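Local coordinates for extracellular solute-binding protein family 1 (Kribbella flavida, PDB 5IXP) that probably binds a solute, perhaps a sugar, outside the cell membrane and delivers it to an ABC transporter for import, at residues 113-118 and 341-346; 257-262 and 337-342; 74-79 and 276-281; 2-7 and 281-286; 143-148 and 201-206. All blocks are in the same frame, centred on the assembly; numbering follows the deposited sequence. Where two conformers were deposited one is given.

Contact 1 (113-118 and 341-346)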
# COMPACT_ATOMS: atom_id res chain seq x y z
N ILE A 113 6.90 3.08 -1.96
CA ILE A 113 6.16 1.87 -1.61
C ILE A 113 5.80 1.91 -0.13
O ILE A 113 6.31 2.73 0.64
CB ILE A 113 6.94 0.58 -1.93
CG1 ILE A 113 8.40 0.68 -1.46
CG2 ILE A 113 6.84 0.24 -3.42
CD1 ILE A 113 9.14 -0.68 -1.45
N GLY A 114 4.94 0.98 0.28
CA GLY A 114 4.59 0.81 1.67
C GLY A 114 4.85 -0.60 2.15
O GLY A 114 3.92 -1.35 2.48
N PRO A 115 6.12 -1.02 2.18
CA PRO A 115 6.42 -2.38 2.65
C PRO A 115 6.00 -2.54 4.10
O PRO A 115 6.18 -1.63 4.92
CB PRO A 115 7.93 -2.49 2.47
CG PRO A 115 8.42 -1.08 2.67
CD PRO A 115 7.35 -0.22 1.99
N GLU A 116 5.41 -3.68 4.42
CA GLU A 116 4.69 -3.84 5.68
C GLU A 116 5.44 -4.70 6.68
O GLU A 116 6.01 -5.74 6.32
CB GLU A 116 3.32 -4.45 5.43
CG GLU A 116 2.40 -3.51 4.65
CD GLU A 116 1.06 -4.13 4.40
OE1 GLU A 116 0.96 -5.01 3.53
OE2 GLU A 116 0.11 -3.74 5.10
N ALA A 117 5.39 -4.28 7.93
CA ALA A 117 5.86 -5.07 9.06
C ALA A 117 4.67 -5.29 10.00
O ALA A 117 3.53 -4.96 9.67
CB ALA A 117 7.02 -4.36 9.76
N ILE A 118 4.93 -5.85 11.17
CA ILE A 118 3.94 -5.88 12.24
C ILE A 118 4.40 -4.94 13.34
O ILE A 118 5.46 -5.16 13.95
CB ILE A 118 3.71 -7.30 12.81
CG1 ILE A 118 3.19 -8.26 11.73
CG2 ILE A 118 2.72 -7.23 13.96
CD1 ILE A 118 1.83 -7.87 11.11
N ASN A 341 14.32 -5.02 4.51
CA ASN A 341 13.97 -6.44 4.55
C ASN A 341 12.52 -6.67 4.16
O ASN A 341 12.21 -7.59 3.40
CB ASN A 341 14.23 -7.01 5.94
CG ASN A 341 15.70 -7.10 6.27
OD1 ASN A 341 16.55 -7.07 5.38
ND2 ASN A 341 16.01 -7.21 7.56
N ARG A 342 11.61 -5.83 4.66
CA ARG A 342 10.19 -6.03 4.36
C ARG A 342 9.91 -5.81 2.88
O ARG A 342 9.10 -6.53 2.28
CB ARG A 342 9.32 -5.10 5.22
CG ARG A 342 9.44 -5.33 6.73
CD ARG A 342 8.88 -6.68 7.18
NE ARG A 342 9.85 -7.77 7.15
CZ ARG A 342 9.70 -8.90 6.46
NH1 ARG A 342 10.63 -9.84 6.51
NH2 ARG A 342 8.61 -9.10 5.72
N ALA A 343 10.58 -4.84 2.26
CA ALA A 343 10.38 -4.62 0.83
C ALA A 343 10.94 -5.78 0.02
O ALA A 343 10.32 -6.23 -0.96
CB ALA A 343 11.04 -3.31 0.40
N ASN A 344 12.11 -6.30 0.41
CA ASN A 344 12.74 -7.38 -0.33
C ASN A 344 11.97 -8.68 -0.24
O ASN A 344 12.20 -9.59 -1.04
CB ASN A 344 14.18 -7.60 0.16
CG ASN A 344 15.15 -6.58 -0.40
OD1 ASN A 344 14.94 -6.06 -1.49
ND2 ASN A 344 16.22 -6.30 0.34
N ASN A 345 11.06 -8.81 0.73
CA ASN A 345 10.34 -10.06 0.91
C ASN A 345 8.89 -9.99 0.45
O ASN A 345 8.13 -10.94 0.69
CB ASN A 345 10.46 -10.51 2.36
CG ASN A 345 11.81 -11.16 2.63
OD1 ASN A 345 12.03 -12.32 2.26
ND2 ASN A 345 12.73 -10.40 3.23
N VAL A 346 8.51 -8.90 -0.21
CA VAL A 346 7.20 -8.83 -0.85
C VAL A 346 7.22 -9.71 -2.09
O VAL A 346 8.18 -9.69 -2.87
CB VAL A 346 6.84 -7.38 -1.20
CG1 VAL A 346 5.56 -7.34 -2.04
CG2 VAL A 346 6.67 -6.56 0.06
O HOH W 1 6.78 -7.20 4.11

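Contact 2 (257-262 and 337-342)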
# COMPACT_ATOMS: atom_id res chain seq x y z
N TRP A 257 5.22 1.37 21.81
CA TRP A 257 5.18 0.77 20.48
C TRP A 257 6.55 0.28 20.04
O TRP A 257 7.59 0.84 20.40
CB TRP A 257 4.64 1.76 19.44
CG TRP A 257 3.15 1.92 19.42
CD1 TRP A 257 2.42 2.93 19.98
CD2 TRP A 257 2.21 1.05 18.78
NE1 TRP A 257 1.07 2.74 19.73
CE2 TRP A 257 0.92 1.60 18.99
CE3 TRP A 257 2.32 -0.14 18.04
CZ2 TRP A 257 -0.24 0.99 18.51
CZ3 TRP A 257 1.18 -0.74 17.57
CH2 TRP A 257 -0.09 -0.17 17.80
N ASP A 258 6.54 -0.80 19.25
CA ASP A 258 7.74 -1.32 18.61
C ASP A 258 7.32 -1.88 17.25
O ASP A 258 6.13 -1.93 16.92
CB ASP A 258 8.42 -2.40 19.46
CG ASP A 258 9.94 -2.42 19.29
OD1 ASP A 258 10.44 -2.09 18.18
OD2 ASP A 258 10.64 -2.75 20.28
N VAL A 259 8.29 -2.29 16.46
CA VAL A 259 7.98 -2.90 15.18
C VAL A 259 8.88 -4.11 14.99
O VAL A 259 10.08 -4.07 15.28
CB VAL A 259 8.11 -1.90 14.01
CG1 VAL A 259 9.49 -1.32 13.96
CG2 VAL A 259 7.75 -2.57 12.69
N ALA A 260 8.27 -5.20 14.54
CA ALA A 260 8.93 -6.49 14.34
C ALA A 260 9.21 -6.70 12.86
O ALA A 260 8.37 -6.41 12.01
CB ALA A 260 8.07 -7.63 14.89
N ASP A 261 10.41 -7.23 12.56
CA ASP A 261 10.86 -7.43 11.19
C ASP A 261 10.27 -8.74 10.66
O ASP A 261 10.96 -9.76 10.53
CB ASP A 261 12.38 -7.44 11.14
CG ASP A 261 12.94 -7.50 9.72
OD1 ASP A 261 12.16 -7.55 8.74
OD2 ASP A 261 14.17 -7.51 9.58
N VAL A 262 8.98 -8.70 10.35
CA VAL A 262 8.23 -9.90 9.98
C VAL A 262 6.95 -9.44 9.31
O VAL A 262 6.46 -8.34 9.56
CB VAL A 262 7.93 -10.79 11.22
CG1 VAL A 262 6.91 -10.10 12.13
CG2 VAL A 262 7.41 -12.16 10.80
N LYS A 337 16.64 -0.56 8.20
CA LYS A 337 16.99 -1.94 7.88
C LYS A 337 15.76 -2.83 7.86
O LYS A 337 15.64 -3.71 6.99
CB LYS A 337 18.02 -2.46 8.88
CG LYS A 337 19.37 -1.77 8.77
CD LYS A 337 20.29 -2.22 9.87
CE LYS A 337 21.68 -1.62 9.70
NZ LYS A 337 22.54 -2.05 10.83
N ILE A 338 14.82 -2.60 8.78
CA ILE A 338 13.63 -3.44 8.83
C ILE A 338 12.84 -3.32 7.53
O ILE A 338 12.48 -4.32 6.90
CB ILE A 338 12.76 -3.08 10.05
CG1 ILE A 338 13.43 -3.56 11.34
CG2 ILE A 338 11.36 -3.67 9.91
CD1 ILE A 338 12.90 -2.87 12.60
N PHE A 339 12.59 -2.09 7.08
CA PHE A 339 11.72 -1.97 5.92
C PHE A 339 12.44 -2.27 4.61
O PHE A 339 11.76 -2.61 3.62
CB PHE A 339 11.04 -0.60 5.94
CG PHE A 339 9.97 -0.52 6.99
CD1 PHE A 339 8.75 -1.16 6.78
CD2 PHE A 339 10.20 0.09 8.21
CE1 PHE A 339 7.76 -1.13 7.76
CE2 PHE A 339 9.23 0.11 9.18
CZ PHE A 339 8.01 -0.50 8.95
N VAL A 340 13.77 -2.22 4.57
CA VAL A 340 14.49 -2.83 3.45
C VAL A 340 14.17 -4.32 3.38
O VAL A 340 13.79 -4.85 2.32
CB VAL A 340 16.00 -2.58 3.56
CG1 VAL A 340 16.76 -3.51 2.62
CG2 VAL A 340 16.31 -1.13 3.24
N ASN A 341 14.32 -5.02 4.51
CA ASN A 341 13.97 -6.44 4.55
C ASN A 341 12.52 -6.67 4.16
O ASN A 341 12.21 -7.59 3.40
CB ASN A 341 14.23 -7.01 5.94
CG ASN A 341 15.70 -7.10 6.27
OD1 ASN A 341 16.55 -7.07 5.38
ND2 ASN A 341 16.01 -7.21 7.56
N ARG A 342 11.61 -5.83 4.66
CA ARG A 342 10.19 -6.03 4.36
C ARG A 342 9.91 -5.81 2.88
O ARG A 342 9.10 -6.53 2.28
CB ARG A 342 9.32 -5.10 5.22
CG ARG A 342 9.44 -5.33 6.73
CD ARG A 342 8.88 -6.68 7.18
NE ARG A 342 9.85 -7.77 7.15
CZ ARG A 342 9.70 -8.90 6.46
NH1 ARG A 342 10.63 -9.84 6.51
NH2 ARG A 342 8.61 -9.10 5.72

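Contact 3 (74-79 and 276-281)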
# COMPACT_ATOMS: atom_id res chain seq x y z
N ASP A 74 -3.99 1.61 -23.89
CA ASP A 74 -3.87 2.26 -25.19
C ASP A 74 -3.72 3.77 -25.05
O ASP A 74 -3.16 4.43 -25.94
CB ASP A 74 -5.09 1.95 -26.06
CG ASP A 74 -4.99 0.63 -26.79
OD1 ASP A 74 -4.11 -0.19 -26.43
OD2 ASP A 74 -5.80 0.39 -27.71
N LYS A 75 -4.22 4.35 -23.97
CA LYS A 75 -4.21 5.79 -23.77
C LYS A 75 -2.98 6.27 -23.03
O LYS A 75 -2.88 7.47 -22.72
CB LYS A 75 -5.47 6.21 -23.03
CG LYS A 75 -6.71 5.81 -23.80
CD LYS A 75 -7.93 6.55 -23.33
CE LYS A 75 -9.14 6.05 -24.08
NZ LYS A 75 -10.35 6.81 -23.66
N PHE A 76 -2.02 5.38 -22.75
CA PHE A 76 -0.80 5.75 -22.06
C PHE A 76 0.41 5.35 -22.89
O PHE A 76 0.37 4.37 -23.65
CB PHE A 76 -0.73 5.10 -20.68
CG PHE A 76 -1.75 5.64 -19.73
CD1 PHE A 76 -3.04 5.12 -19.70
CD2 PHE A 76 -1.44 6.70 -18.89
CE1 PHE A 76 -3.99 5.63 -18.83
CE2 PHE A 76 -2.38 7.21 -18.02
CZ PHE A 76 -3.66 6.68 -17.99
N VAL A 77 1.47 6.14 -22.76
CA VAL A 77 2.74 5.79 -23.39
C VAL A 77 3.25 4.49 -22.79
O VAL A 77 3.31 4.33 -21.56
CB VAL A 77 3.74 6.93 -23.21
CG1 VAL A 77 5.15 6.48 -23.62
CG2 VAL A 77 3.30 8.14 -24.02
N ASP A 78 3.58 3.53 -23.66
CA ASP A 78 4.37 2.38 -23.24
C ASP A 78 5.80 2.85 -23.02
O ASP A 78 6.50 3.21 -23.97
CB ASP A 78 4.29 1.29 -24.31
CG ASP A 78 5.08 0.04 -23.96
OD1 ASP A 78 5.60 -0.05 -22.83
OD2 ASP A 78 5.17 -0.87 -24.82
N LEU A 79 6.22 2.91 -21.75
CA LEU A 79 7.54 3.45 -21.45
C LEU A 79 8.66 2.58 -22.01
O LEU A 79 9.81 3.04 -22.08
CB LEU A 79 7.68 3.66 -19.94
CG LEU A 79 6.63 4.66 -19.39
CD1 LEU A 79 6.55 4.63 -17.85
CD2 LEU A 79 6.88 6.08 -19.87
N THR A 276 3.05 8.30 -14.74
CA THR A 276 2.61 7.82 -16.04
C THR A 276 2.63 8.97 -17.04
O THR A 276 2.64 10.15 -16.66
CB THR A 276 1.18 7.24 -16.00
OG1 THR A 276 0.22 8.30 -15.79
CG2 THR A 276 1.06 6.19 -14.89
N VAL A 277 2.64 8.63 -18.33
CA VAL A 277 2.67 9.63 -19.39
C VAL A 277 1.51 9.35 -20.34
O VAL A 277 1.59 8.42 -21.15
CB VAL A 277 4.01 9.63 -20.13
CG1 VAL A 277 3.98 10.63 -21.32
CG2 VAL A 277 5.18 9.95 -19.16
N PRO A 278 0.43 10.12 -20.28
CA PRO A 278 -0.69 9.90 -21.21
C PRO A 278 -0.27 10.13 -22.66
O PRO A 278 0.63 10.93 -22.95
CB PRO A 278 -1.73 10.94 -20.78
CG PRO A 278 -1.35 11.34 -19.42
CD PRO A 278 0.16 11.21 -19.34
N THR A 279 -0.95 9.44 -23.58
CA THR A 279 -0.70 9.72 -24.99
C THR A 279 -1.15 11.13 -25.38
O THR A 279 -0.76 11.61 -26.44
CB THR A 279 -1.39 8.69 -25.90
OG1 THR A 279 -2.80 8.65 -25.62
CG2 THR A 279 -0.76 7.31 -25.72
N GLN A 280 -1.95 11.78 -24.53
CA GLN A 280 -2.30 13.18 -24.76
C GLN A 280 -1.08 14.08 -24.80
O GLN A 280 -1.11 15.15 -25.41
CB GLN A 280 -3.23 13.68 -23.66
CG GLN A 280 -4.68 13.53 -23.94
CD GLN A 280 -5.51 14.13 -22.84
OE1 GLN A 280 -5.27 15.26 -22.40
NE2 GLN A 280 -6.50 13.38 -22.38
N SER A 281 0.00 13.68 -24.14
CA SER A 281 1.17 14.54 -24.07
C SER A 281 1.76 14.77 -25.45
O SER A 281 1.95 13.82 -26.22
CB SER A 281 2.23 13.95 -23.15
OG SER A 281 3.41 14.75 -23.17
O HOH W 2 -4.07 9.98 -23.18
O HOH W 3 2.66 5.87 -19.35

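Contact 4 (2-7 and 281-286)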
# COMPACT_ATOMS: atom_id res chain seq x y z
N VAL A 2 10.80 23.26 -23.94
CA VAL A 2 9.89 22.17 -23.64
C VAL A 2 9.14 22.54 -22.37
O VAL A 2 9.76 22.78 -21.33
CB VAL A 2 10.66 20.86 -23.48
CG1 VAL A 2 9.72 19.71 -23.12
CG2 VAL A 2 11.46 20.54 -24.74
N GLU A 3 7.82 22.61 -22.44
CA GLU A 3 7.03 22.90 -21.25
C GLU A 3 6.30 21.63 -20.83
O GLU A 3 5.53 21.07 -21.60
CB GLU A 3 6.07 24.07 -21.46
CG GLU A 3 6.79 25.29 -22.02
CD GLU A 3 5.97 26.57 -21.98
OE1 GLU A 3 6.58 27.61 -21.65
OE2 GLU A 3 4.77 26.54 -22.29
N LEU A 4 6.59 21.17 -19.61
CA LEU A 4 5.99 19.96 -19.07
C LEU A 4 5.16 20.29 -17.84
O LEU A 4 5.59 21.08 -16.99
CB LEU A 4 7.07 18.95 -18.66
CG LEU A 4 7.96 18.40 -19.77
CD1 LEU A 4 9.04 17.49 -19.20
CD2 LEU A 4 7.09 17.66 -20.79
N THR A 5 3.97 19.70 -17.76
CA THR A 5 3.17 19.73 -16.54
C THR A 5 3.24 18.36 -15.89
O THR A 5 3.28 17.34 -16.58
CB THR A 5 1.71 20.09 -16.83
OG1 THR A 5 1.25 19.34 -17.96
CG2 THR A 5 1.56 21.58 -17.09
N ILE A 6 3.28 18.35 -14.56
CA ILE A 6 3.21 17.11 -13.81
C ILE A 6 2.15 17.29 -12.73
O ILE A 6 2.17 18.28 -11.99
CB ILE A 6 4.58 16.72 -13.21
CG1 ILE A 6 4.42 15.51 -12.29
CG2 ILE A 6 5.25 17.90 -12.46
CD1 ILE A 6 5.77 14.86 -11.90
N ALA A 7 1.21 16.35 -12.66
CA ALA A 7 0.11 16.41 -11.71
C ALA A 7 0.38 15.42 -10.58
O ALA A 7 0.50 14.22 -10.83
CB ALA A 7 -1.23 16.10 -12.38
N SER A 281 0.00 13.68 -24.14
CA SER A 281 1.17 14.54 -24.07
C SER A 281 1.76 14.77 -25.45
O SER A 281 1.95 13.82 -26.22
CB SER A 281 2.23 13.95 -23.15
OG SER A 281 3.41 14.75 -23.17
N THR A 282 2.04 16.03 -25.76
CA THR A 282 2.74 16.37 -27.00
C THR A 282 4.25 16.26 -26.86
O THR A 282 4.96 16.47 -27.85
CB THR A 282 2.38 17.78 -27.45
OG1 THR A 282 2.84 18.72 -26.48
CG2 THR A 282 0.87 17.93 -27.64
N GLN A 283 4.76 15.93 -25.67
CA GLN A 283 6.20 15.76 -25.44
C GLN A 283 6.47 14.43 -24.74
O GLN A 283 7.06 14.41 -23.65
CB GLN A 283 6.75 16.92 -24.60
CG GLN A 283 6.52 18.30 -25.16
CD GLN A 283 7.66 18.75 -26.04
OE1 GLN A 283 8.55 17.97 -26.39
NE2 GLN A 283 7.64 20.02 -26.41
N PRO A 284 6.07 13.30 -25.33
CA PRO A 284 6.19 12.04 -24.59
C PRO A 284 7.62 11.66 -24.26
O PRO A 284 7.87 11.10 -23.19
CB PRO A 284 5.51 11.02 -25.52
CG PRO A 284 5.56 11.65 -26.88
CD PRO A 284 5.42 13.11 -26.64
N ALA A 285 8.58 11.98 -25.13
CA ALA A 285 9.96 11.59 -24.84
C ALA A 285 10.54 12.42 -23.70
O ALA A 285 11.20 11.88 -22.80
CB ALA A 285 10.82 11.72 -26.10
N GLU A 286 10.29 13.74 -23.70
CA GLU A 286 10.76 14.57 -22.59
C GLU A 286 10.02 14.25 -21.30
O GLU A 286 10.62 14.29 -20.22
CB GLU A 286 10.59 16.05 -22.94
CG GLU A 286 11.45 16.53 -24.10
CD GLU A 286 12.91 16.68 -23.74
OE1 GLU A 286 13.28 16.67 -22.54
OE2 GLU A 286 13.72 16.82 -24.66
O HOH W 4 6.32 22.23 -24.86

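Contact 5 (143-148 and 201-206)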
# COMPACT_ATOMS: atom_id res chain seq x y z
N ASP A 143 3.22 -16.87 9.76
CA ASP A 143 2.06 -17.03 8.90
C ASP A 143 0.83 -16.55 9.64
O ASP A 143 0.87 -16.29 10.85
CB ASP A 143 1.91 -18.49 8.44
CG ASP A 143 2.00 -19.46 9.59
OD1 ASP A 143 1.30 -19.29 10.60
OD2 ASP A 143 2.78 -20.42 9.49
N TRP A 144 -0.29 -16.45 8.92
CA TRP A 144 -1.49 -15.87 9.52
C TRP A 144 -2.06 -16.78 10.59
O TRP A 144 -2.58 -16.30 11.61
CB TRP A 144 -2.52 -15.55 8.43
CG TRP A 144 -2.04 -14.41 7.59
CD1 TRP A 144 -1.51 -14.46 6.33
CD2 TRP A 144 -1.98 -13.03 7.99
NE1 TRP A 144 -1.15 -13.20 5.91
CE2 TRP A 144 -1.43 -12.31 6.91
CE3 TRP A 144 -2.35 -12.35 9.15
CZ2 TRP A 144 -1.23 -10.92 6.97
CZ3 TRP A 144 -2.16 -10.97 9.21
CH2 TRP A 144 -1.61 -10.27 8.12
N THR A 145 -1.98 -18.09 10.40
CA THR A 145 -2.45 -19.01 11.43
C THR A 145 -1.73 -18.76 12.75
O THR A 145 -2.36 -18.67 13.82
CB THR A 145 -2.27 -20.45 10.96
OG1 THR A 145 -3.08 -20.67 9.80
CG2 THR A 145 -2.71 -21.42 12.05
N SER A 146 -0.40 -18.60 12.70
CA SER A 146 0.36 -18.29 13.91
C SER A 146 0.02 -16.91 14.46
O SER A 146 -0.01 -16.72 15.68
CB SER A 146 1.86 -18.39 13.61
OG SER A 146 2.21 -19.69 13.17
N TYR A 147 -0.22 -15.94 13.58
CA TYR A 147 -0.63 -14.61 14.03
C TYR A 147 -1.93 -14.67 14.83
O TYR A 147 -2.04 -14.10 15.92
CB TYR A 147 -0.76 -13.69 12.81
CG TYR A 147 -1.29 -12.31 13.09
CD1 TYR A 147 -0.45 -11.31 13.60
CD2 TYR A 147 -2.61 -11.99 12.83
CE1 TYR A 147 -0.93 -10.02 13.84
CE2 TYR A 147 -3.10 -10.71 13.06
CZ TYR A 147 -2.26 -9.73 13.56
OH TYR A 147 -2.76 -8.48 13.78
N PHE A 148 -2.94 -15.38 14.31
CA PHE A 148 -4.21 -15.48 15.03
C PHE A 148 -4.08 -16.34 16.29
O PHE A 148 -4.71 -16.04 17.31
CB PHE A 148 -5.30 -16.02 14.11
CG PHE A 148 -5.62 -15.09 12.95
CD1 PHE A 148 -5.94 -13.75 13.18
CD2 PHE A 148 -5.58 -15.55 11.64
CE1 PHE A 148 -6.23 -12.88 12.12
CE2 PHE A 148 -5.86 -14.69 10.57
CZ PHE A 148 -6.19 -13.36 10.81
N TRP A 201 -11.61 -15.44 4.22
CA TRP A 201 -12.80 -14.94 4.90
C TRP A 201 -13.07 -15.73 6.18
O TRP A 201 -13.24 -15.15 7.26
CB TRP A 201 -13.99 -15.02 3.94
CG TRP A 201 -15.35 -14.70 4.52
CD1 TRP A 201 -16.18 -15.56 5.20
CD2 TRP A 201 -16.06 -13.46 4.42
NE1 TRP A 201 -17.35 -14.92 5.54
CE2 TRP A 201 -17.31 -13.63 5.07
CE3 TRP A 201 -15.77 -12.22 3.84
CZ2 TRP A 201 -18.26 -12.60 5.17
CZ3 TRP A 201 -16.71 -11.19 3.94
CH2 TRP A 201 -17.94 -11.39 4.60
N ASP A 202 -13.10 -17.06 6.07
CA ASP A 202 -13.44 -17.88 7.24
C ASP A 202 -12.46 -17.66 8.38
O ASP A 202 -12.86 -17.59 9.55
CB ASP A 202 -13.47 -19.36 6.87
CG ASP A 202 -14.69 -19.73 6.05
OD1 ASP A 202 -15.66 -18.95 6.04
OD2 ASP A 202 -14.68 -20.80 5.42
N GLN A 203 -11.16 -17.54 8.06
CA GLN A 203 -10.16 -17.40 9.11
C GLN A 203 -10.28 -16.05 9.82
O GLN A 203 -10.12 -15.98 11.05
CB GLN A 203 -8.76 -17.59 8.52
CG GLN A 203 -7.66 -17.72 9.55
CD GLN A 203 -6.36 -18.22 8.93
OE1 GLN A 203 -6.11 -18.04 7.74
NE2 GLN A 203 -5.52 -18.86 9.74
N ILE A 204 -10.56 -14.98 9.08
CA ILE A 204 -10.74 -13.68 9.73
C ILE A 204 -12.04 -13.65 10.51
O ILE A 204 -12.10 -13.10 11.62
CB ILE A 204 -10.69 -12.55 8.69
CG1 ILE A 204 -9.34 -12.57 8.00
CG2 ILE A 204 -10.93 -11.19 9.35
CD1 ILE A 204 -9.26 -11.58 6.86
N VAL A 205 -13.12 -14.21 9.95
CA VAL A 205 -14.37 -14.27 10.69
C VAL A 205 -14.18 -15.03 12.00
O VAL A 205 -14.65 -14.61 13.06
CB VAL A 205 -15.49 -14.88 9.83
CG1 VAL A 205 -16.70 -15.22 10.68
CG2 VAL A 205 -15.88 -13.91 8.71
N ALA A 206 -13.46 -16.15 11.95
CA ALA A 206 -13.22 -16.90 13.18
C ALA A 206 -12.45 -16.05 14.19
O ALA A 206 -12.73 -16.11 15.39
CB ALA A 206 -12.47 -18.20 12.88

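Contact 1 (113-118 and 341-346)
Arg-342 and Pro-115 bury the most surface where helix 335-344 lies against strand 108-121, with Ala-343 close behind them. The pyrrolidine ring of Pro-115 presses its CB onto the helix backbone, 3.5 Å from the N of Ala-343, while the methyl of Ala-343 touches two strand side chains: its CB is 3.8 Å from Pro-115 CB and 3.7 Å from Ile-113 CD1. Arg-342 comes alongside the strand with its aliphatic part. CG stands anti to the carbonyl carbon (chi1 -61°), and bends at chi2 and chi3 fold the chain so that CD passes 3.1 Å from Glu-116 O and 3.9 Å from the CB of Ala-117. No direct hydrogen bond joins the two segments. A water bridges them instead, donating to Glu-116 O at 2.8 Å and to Arg-342 O, and accepting from Arg-342 NH2 at 3.1 Å. The charged end has its main partner in Asp-261, and NH2 also reaches Gly-266 O. Replacing Arg-342 with an alanine would probably leave Asp-261 without its counter-charge and the bridging water without the donor NH2, and open a gap beside Ala-117. Phe-310 and Tyr-317 also pack on Ala-343. In this solute-binding protein fold, strand and helix thus meet in mainly apolar packing with one water bridge, the arginine laying methylenes on the strand while its NE pairs with Asp-261.

Contact 2 (257-262 and 337-342)
Asp-261 grips two successive residues of helix 335-344 with its two carboxylate oxygens. OD1 takes the N-H of Arg-342 NE at 2.8 Å in an almost straight salt bridge (175°), met nearly along its C-O axis and in the guanidinium plane, although the carboxylate and guanidinium planes themselves are 63° apart. In the conformer given for Asn-341, one of two deposited, OD2 of Asp-261 offers its syn lone pair to Asn-341 ND2 at 2.7 Å; carboxylate and amide are then nearly coplanar, and rotation of the carboxylate is likely to be restricted. The CG of Asp-261 lies anti to its backbone N (chi1 -174°), which carries the acid out to the helix while its CB rests 4.0 Å from Ile-338 CG1. Over one face of the guanidinium sits Val-262 CA, 3.9 Å above the centre of the plane.

Beside this polar grip lies an apolar patch. In one of two conformers of Val-259, CG1 lies alongside Ile-338 CD1 and CG2 approaches Phe-339 CZ.

The turn of the backbone probably sets the acid in place: Asp-261 is the centre of an inverse gamma turn just after strand 257-260. In this solute-binding protein fold that strand pairs antiparallel with strand 108-121, through backbone bonds from Asp-258 to Tyr-120 and from Ala-260 to Ile-118, and helix 335-344 packs against the pair. Helix 134-138 adds Arg-134 against Ile-338 and Ala-138 against Val-262, and helix 241-249 brings Leu-242 to Phe-339.

Contact 3 (74-79 and 276-281)
A single beta bridge pairs Phe-76 with Pro-278 where two loops of the solute-binding protein fold run together, one between helices 66-70 and 84-87, the other following strand 269-276. The tight part centres on Val-77. Its N-H gives a 2.8 Å bond to Val-277 O, and the two valines stand next to each other with like orientation, Val-77 CG2 being 3.7 Å from Val-277 CG1. Leu-79 adds CD2 at 4.3 Å from Val-277 CG2. Phe-76 sends its ring obliquely across Thr-276, Phe-76 CE2 being 3.6 Å from Thr-276 OG1, a hydroxyl that is hydrogen-bonded to Glu-59 O; Leu-49 and Met-61 pack on the ring as well.

The other end faces solvent. There Thr-279, an exposed residue in a type I turn from Pro-278 to Ser-281, gives its N-H to Lys-75 O in a straight bond of 2.9 Å (177°). A water also donates to Lys-75 O and accepts from Gln-280 N. With OG1 of Thr-279 between the backbone N and the carbonyl carbon (chi1 56°), the methyl is left anti to that carbon and lies over the opposing backbone, Thr-279 CG2 being 3.6 Å from Phe-76 C.

Contact 4 (2-7 and 281-286)
Val-2 and Leu-4, on one face of the N-terminal strand 2-8 of the parallel part of the sheet, pack against the start of helix 284-294, a beta-strand and helix pairing in the periplasmic-binding-protein fold. Val-2 holds its CG1 anti to the backbone N (chi1 178°), and this methyl does most of the touching: it is 3.7 Å from Gln-283 CD and 3.8 Å from Glu-286 CG. The side chains of Gln-283 and Glu-286 receive it by folding. Gln-283 bends at chi2 (-91°), which brings its amide beside Val-2; Glu-286 likewise bends at chi2, offering its methylenes to the valine. Leu-4 divides its branches, CD2 lying 3.9 Å from Gln-283 CB and CD1 lying 3.7 Å from Glu-286 O, and meets the glutamine side chain at about a right angle. Leu-290 of the same helix and Val-28 of the neighbouring strand also pack on Leu-4.

No direct hydrogen bond crosses the contact; a water makes the polar link, accepting from Glu-3 N at 2.9 Å and from Gln-283 NE2 at 3.0 Å. An alanine in place of Gln-283 would probably leave Val-2 CG1 without its flat neighbour and deprive this water of a donor. Gln-283 occupies the N-cap position, and an ST turn leads into it: Gln-283 N donates at 3.1 Å to Ser-281 OG, which is also hydrogen-bonded to Asp-57.

Contact 5 (143-148 and 201-206)
Two helices of the solute-binding protein fold, 144-157 and 195-209, run side by side, and Gln-203 spans the distance between them. Its CG stands anti to the backbone N (chi1 -170°) and the chain is extended beyond CG, so the amide crosses to the opposite helix and NE2 donates to Thr-145 OG1 at 3.0 Å. The bond is bent (143°), though the hydroxyl lies in the amide plane. On the way the glutamine's CG passes 3.7 Å from Phe-148 CD2, and NE2 approaches the edge of that ring in its plane. Phe-148 also brings CZ to 4.3 Å from Ile-204 CG1.

The packing is that of nearly parallel helices: the two short segments point 10° apart, their axes 11.2 Å from each other at closest approach. Such a wide spacing agrees with long side chains, rather than backbones, making the contact. Met-174 of helix 167-175 packs on both Gln-203 and Ile-204, and Phe-164 and Leu-212 close on Phe-148. Helix 144-157 starts at Asp-143, the N-cap, whose OD1 accepts from Ser-146 N at 2.8 Å and also from Ser-146 OG at 2.8 Å.

How the contacts relate
Contacts 1 and 2 share helix 335-344, and with it Arg-342, whose methylenes and water-bound NH2 serve the first and whose NE pairs with an acid in the second; the strands they reach, 108-121 and 257-260, are neighbours in one sheet. Contact 1 is buried near the centre of the chain, contact 2 only partly. Contacts 3 and 4 form a second pair, joined through Ser-281 and by Val-77 against Pro-284. Contact 3 relies on backbone bonds between loops, whereas contact 4, less buried, relies on folded side chains and a water. Contact 5, about 48 Å from contact 4 between centres, is buried, helix on helix, with an amide-to-hydroxyl bond between side chains.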